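Local structure of ribonucleoside-diphosphate reductase (Pseudomonas aeruginosa, 5IM3) at residues L563-P568 and M894-G899; E861-R866 and Q872-N877. The protein probably reduces ribonucleoside diphosphates to the deoxyribonucleotides needed for DNA synthesis, as the large, dATP-binding subunit of a class I ribonucleotide reductase. All blocks are in the same frame, centred on the assembly; numbering follows the deposited sequence.

Interaction 1 (L563-P568 and M894-G899)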
# COMPACT_ATOMS: atom_id res chain seq x y z
N LEU A 563 16.98 -22.10 -11.86
CA LEU A 563 18.26 -22.22 -11.16
C LEU A 563 18.84 -23.60 -11.42
O LEU A 563 18.24 -24.61 -11.01
CB LEU A 563 18.09 -21.98 -9.66
CG LEU A 563 18.05 -20.53 -9.16
CD1 LEU A 563 17.01 -19.69 -9.88
CD2 LEU A 563 17.79 -20.51 -7.66
N THR A 564 19.98 -23.66 -12.09
CA THR A 564 20.71 -24.90 -12.33
C THR A 564 22.17 -24.68 -11.97
O THR A 564 22.68 -23.56 -12.06
CB THR A 564 20.59 -25.37 -13.79
OG1 THR A 564 21.28 -24.46 -14.65
CG2 THR A 564 19.12 -25.45 -14.21
N PHE A 565 22.85 -25.76 -11.57
CA PHE A 565 24.17 -25.66 -10.96
C PHE A 565 25.22 -26.31 -11.86
O PHE A 565 25.18 -27.52 -12.10
CB PHE A 565 24.15 -26.29 -9.57
CG PHE A 565 23.19 -25.61 -8.64
CD1 PHE A 565 23.43 -24.32 -8.20
CD2 PHE A 565 22.02 -26.24 -8.24
CE1 PHE A 565 22.55 -23.68 -7.36
CE2 PHE A 565 21.13 -25.60 -7.40
CZ PHE A 565 21.39 -24.31 -6.97
N LYS A 566 26.17 -25.50 -12.30
CA LYS A 566 27.11 -25.90 -13.35
C LYS A 566 28.09 -26.95 -12.86
O LYS A 566 28.41 -27.90 -13.60
CB LYS A 566 27.84 -24.65 -13.86
CG LYS A 566 29.17 -24.89 -14.55
CD LYS A 566 29.85 -23.57 -14.86
CE LYS A 566 31.19 -23.78 -15.53
NZ LYS A 566 32.01 -22.54 -15.49
N ASP A 567 28.59 -26.81 -11.64
CA ASP A 567 29.72 -27.62 -11.20
C ASP A 567 29.33 -29.06 -10.86
O ASP A 567 30.06 -29.98 -11.25
CB ASP A 567 30.39 -26.93 -10.01
CG ASP A 567 31.18 -25.70 -10.43
OD1 ASP A 567 31.85 -25.75 -11.48
OD2 ASP A 567 31.12 -24.67 -9.72
N PRO A 568 28.23 -29.31 -10.15
CA PRO A 568 27.81 -30.71 -9.98
C PRO A 568 27.46 -31.39 -11.30
O PRO A 568 27.71 -32.59 -11.45
CB PRO A 568 26.59 -30.62 -9.05
CG PRO A 568 26.18 -29.19 -9.05
CD PRO A 568 27.42 -28.40 -9.32
N MET A 894 19.24 -24.60 0.28
CA MET A 894 19.19 -26.01 0.65
C MET A 894 19.36 -26.90 -0.58
O MET A 894 20.07 -27.91 -0.52
CB MET A 894 17.86 -26.31 1.35
CG MET A 894 17.64 -27.77 1.72
SD MET A 894 15.98 -28.08 2.35
CE MET A 894 16.09 -29.83 2.71
N ALA A 895 18.70 -26.55 -1.68
CA ALA A 895 18.83 -27.34 -2.91
C ALA A 895 20.29 -27.45 -3.33
O ALA A 895 20.75 -28.54 -3.70
CB ALA A 895 18.00 -26.71 -4.03
N TRP A 896 21.02 -26.34 -3.29
CA TRP A 896 22.45 -26.37 -3.61
C TRP A 896 23.23 -27.11 -2.54
O TRP A 896 24.10 -27.94 -2.84
CB TRP A 896 22.96 -24.94 -3.77
CG TRP A 896 24.42 -24.83 -4.08
CD1 TRP A 896 25.03 -25.17 -5.25
CD2 TRP A 896 25.44 -24.34 -3.21
NE1 TRP A 896 26.38 -24.92 -5.15
CE2 TRP A 896 26.66 -24.41 -3.91
CE3 TRP A 896 25.44 -23.84 -1.90
CZ2 TRP A 896 27.87 -24.01 -3.35
CZ3 TRP A 896 26.64 -23.45 -1.35
CH2 TRP A 896 27.84 -23.53 -2.08
N PHE A 897 22.94 -26.83 -1.27
CA PHE A 897 23.66 -27.46 -0.17
C PHE A 897 23.51 -28.98 -0.19
O PHE A 897 24.38 -29.69 0.33
CB PHE A 897 23.17 -26.88 1.16
CG PHE A 897 24.01 -27.25 2.35
CD1 PHE A 897 25.27 -26.71 2.51
CD2 PHE A 897 23.52 -28.12 3.31
CE1 PHE A 897 26.04 -27.05 3.61
CE2 PHE A 897 24.28 -28.46 4.40
CZ PHE A 897 25.55 -27.93 4.56
N ARG A 898 22.43 -29.49 -0.77
CA ARG A 898 22.15 -30.92 -0.78
C ARG A 898 22.58 -31.61 -2.07
O ARG A 898 22.17 -32.74 -2.33
CB ARG A 898 20.65 -31.17 -0.53
CG ARG A 898 20.17 -30.76 0.84
CD ARG A 898 20.82 -31.62 1.92
NE ARG A 898 20.52 -31.15 3.27
CZ ARG A 898 21.06 -31.67 4.37
NH1 ARG A 898 21.91 -32.69 4.28
NH2 ARG A 898 20.74 -31.18 5.55
N GLY A 899 23.41 -30.95 -2.87
CA GLY A 899 24.00 -31.59 -4.02
C GLY A 899 23.08 -31.76 -5.21
O GLY A 899 23.34 -32.61 -6.06
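Phe565 and Trp896 meet through their rings. Trp896 puts its pyrrole corner over one face of the Phe565 ring. Trp896 CD1 sits 3.4 Å above the phenyl plane, displaced toward the rim, and is 3.5 Å from Phe565 CD1. The planes are tilted by 46° and the five-membered ring lies 4.8 Å from the phenyl ring, centre to centre. The pair is therefore oblique, neither stacked nor edge-to-face. Seen as whole side chains, the two cross at about a right angle. Trp896 CB also presses on the far end of the phenyl ring, 3.6 Å from Phe565 CZ. The indole CG is anti to the backbone N (chi1 179°). This turns CD1 down onto the Phe565 face, while the six-membered ring leads away from it.

Phe565 ends strand 562-565 of the reductase barrel and is also the N-cap residue of helix 566-571. Trp896 is near the end of helix 885-897, which closes in a Schellman motif with Gly899, at positive phi, as the C-prime residue. The contact thus joins a barrel strand to a helix more than 300 residues later in the chain.

Met492 of helix 489-496 touches both aromatic side chains. From the same helix, Asp489 OD1 accepts a hydrogen bond from Trp896 NE1 and so limits rotation of the indole.

Interaction 2 (E861-R866 and Q872-N877)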
# COMPACT_ATOMS: atom_id res chain seq x y z
N GLU A 861 15.03 -32.91 -0.11
CA GLU A 861 15.82 -34.00 0.46
C GLU A 861 15.59 -35.30 -0.31
O GLU A 861 16.53 -36.08 -0.50
CB GLU A 861 15.47 -34.19 1.93
CG GLU A 861 16.41 -33.48 2.89
CD GLU A 861 17.81 -34.05 2.85
OE1 GLU A 861 17.98 -35.18 2.33
OE2 GLU A 861 18.75 -33.37 3.33
N ALA A 862 14.36 -35.55 -0.74
CA ALA A 862 14.08 -36.73 -1.55
C ALA A 862 14.84 -36.67 -2.87
O ALA A 862 15.48 -37.64 -3.28
CB ALA A 862 12.58 -36.85 -1.79
N ALA A 863 14.77 -35.52 -3.54
CA ALA A 863 15.50 -35.36 -4.80
C ALA A 863 17.00 -35.49 -4.57
O ALA A 863 17.72 -36.05 -5.41
CB ALA A 863 15.16 -34.02 -5.43
N SER A 864 17.49 -34.98 -3.43
CA SER A 864 18.92 -35.07 -3.13
C SER A 864 19.39 -36.52 -3.09
O SER A 864 20.48 -36.84 -3.59
CB SER A 864 19.22 -34.38 -1.80
OG SER A 864 20.59 -34.55 -1.45
N ARG A 865 18.60 -37.41 -2.50
CA ARG A 865 19.03 -38.80 -2.38
C ARG A 865 18.83 -39.57 -3.68
O ARG A 865 19.59 -40.51 -3.95
CB ARG A 865 18.28 -39.49 -1.24
CG ARG A 865 18.86 -39.17 0.12
CD ARG A 865 17.76 -39.05 1.13
NE ARG A 865 18.25 -38.68 2.46
CZ ARG A 865 18.67 -39.54 3.37
NH1 ARG A 865 18.70 -40.84 3.11
NH2 ARG A 865 19.09 -39.10 4.55
N ARG A 866 17.84 -39.20 -4.48
CA ARG A 866 17.72 -39.80 -5.80
C ARG A 866 18.91 -39.41 -6.68
O ARG A 866 19.42 -40.23 -7.44
CB ARG A 866 16.41 -39.38 -6.46
CG ARG A 866 15.19 -40.09 -5.90
CD ARG A 866 13.93 -39.77 -6.70
NE ARG A 866 13.57 -38.36 -6.56
CZ ARG A 866 12.68 -37.89 -5.69
NH1 ARG A 866 12.04 -38.71 -4.87
NH2 ARG A 866 12.44 -36.59 -5.64
N GLN A 872 22.67 -38.31 -14.73
CA GLN A 872 22.24 -37.02 -15.25
C GLN A 872 21.53 -36.26 -14.12
O GLN A 872 22.11 -36.17 -13.03
CB GLN A 872 21.41 -37.22 -16.51
CG GLN A 872 22.10 -38.03 -17.59
CD GLN A 872 21.52 -37.76 -18.97
OE1 GLN A 872 21.48 -36.62 -19.43
NE2 GLN A 872 21.07 -38.82 -19.63
N ALA A 873 20.33 -35.73 -14.31
CA ALA A 873 19.66 -34.93 -13.29
C ALA A 873 18.19 -35.35 -13.24
O ALA A 873 17.81 -36.44 -13.68
CB ALA A 873 19.85 -33.43 -13.58
N GLN A 874 17.34 -34.49 -12.67
CA GLN A 874 15.92 -34.76 -12.58
C GLN A 874 15.15 -33.45 -12.57
O GLN A 874 15.56 -32.48 -11.91
CB GLN A 874 15.59 -35.57 -11.31
CG GLN A 874 16.10 -34.96 -10.02
CD GLN A 874 16.07 -35.94 -8.86
OE1 GLN A 874 15.02 -36.48 -8.51
NE2 GLN A 874 17.24 -36.17 -8.26
N SER A 875 14.04 -33.42 -13.31
CA SER A 875 13.18 -32.24 -13.35
C SER A 875 12.45 -32.09 -12.02
O SER A 875 11.63 -32.95 -11.66
CB SER A 875 12.19 -32.34 -14.50
OG SER A 875 12.86 -32.45 -15.73
N LEU A 876 12.73 -31.01 -11.30
CA LEU A 876 12.28 -30.85 -9.92
C LEU A 876 11.48 -29.56 -9.80
O LEU A 876 12.06 -28.48 -9.64
CB LEU A 876 13.46 -30.85 -8.96
CG LEU A 876 13.09 -30.85 -7.48
CD1 LEU A 876 12.34 -32.12 -7.11
CD2 LEU A 876 14.33 -30.69 -6.62
N ASN A 877 10.16 -29.67 -9.86
CA ASN A 877 9.30 -28.54 -9.52
C ASN A 877 9.23 -28.39 -8.01
O ASN A 877 9.21 -29.38 -7.27
CB ASN A 877 7.90 -28.74 -10.10
CG ASN A 877 7.89 -28.69 -11.61
OD1 ASN A 877 8.59 -27.89 -12.22
ND2 ASN A 877 7.11 -29.57 -12.21
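Arg866 and Gln874 are joined by one nearly straight hydrogen bond. Arg866 NE donates to Gln874 OE1 over 3.1 Å, with an N-H...O angle of 175°. The oxygen lies at the guanidinium edge, in its plane, and the donor lies in the carbonyl plane of the amide. The two flat groups are nonetheless turned 67° apart.

Gln874 CG stands between the backbone N and the carbonyl carbon (chi1 54°). Beyond CG the chain is extended, and this carries the amide across to helix 856-866. Gln874 NE2 comes 2.9 Å from Ala863 O. Arg866 bends at chi3, and the guanidinium folds back along its own helix. One face lies over Ala862 O, 3.7 Å below the plane.

Leu876, two residues on from Gln874, points the same way toward the helix. Both Leu876 methyls meet Ala863 CB from one side, Leu876 CD2 at 3.6 Å and Leu876 CD1 at 3.8 Å. The segment 872-877 is the loop between helix 856-866 and strand 878-881 in the barrel domain, so the contact folds the loop back on the helix it follows.

Arg866 also makes a cation-pi contact with Phe665, and helix 679-707 packs against its side chain. A buried guanidinium needs polar partners. The neutral amide oxygen supplies one at NE without cancelling the charge, which probably remains on the arginine.

How the interactions relate
Both contacts are buried, lie in the barrel domain and sit away from the nucleotide sites, with centres about 10 Å apart. Interaction 1 ties a barrel strand to a distant helix through an apolar aromatic pair. Interaction 2 is local in sequence, nested inside the long loop closed by interaction 1, and combines a polar side-chain bond with a small apolar patch. They hold no element in common, but helix 856-866 and the end of helix 885-897 meet directly. Arg898 NE forms a salt bridge with Glu861 OE2 (2.8 Å), and Arg898 O probably accepts a hydrogen bond from Ser864 OG (2.6 Å). The charged link lies at partly exposed residues.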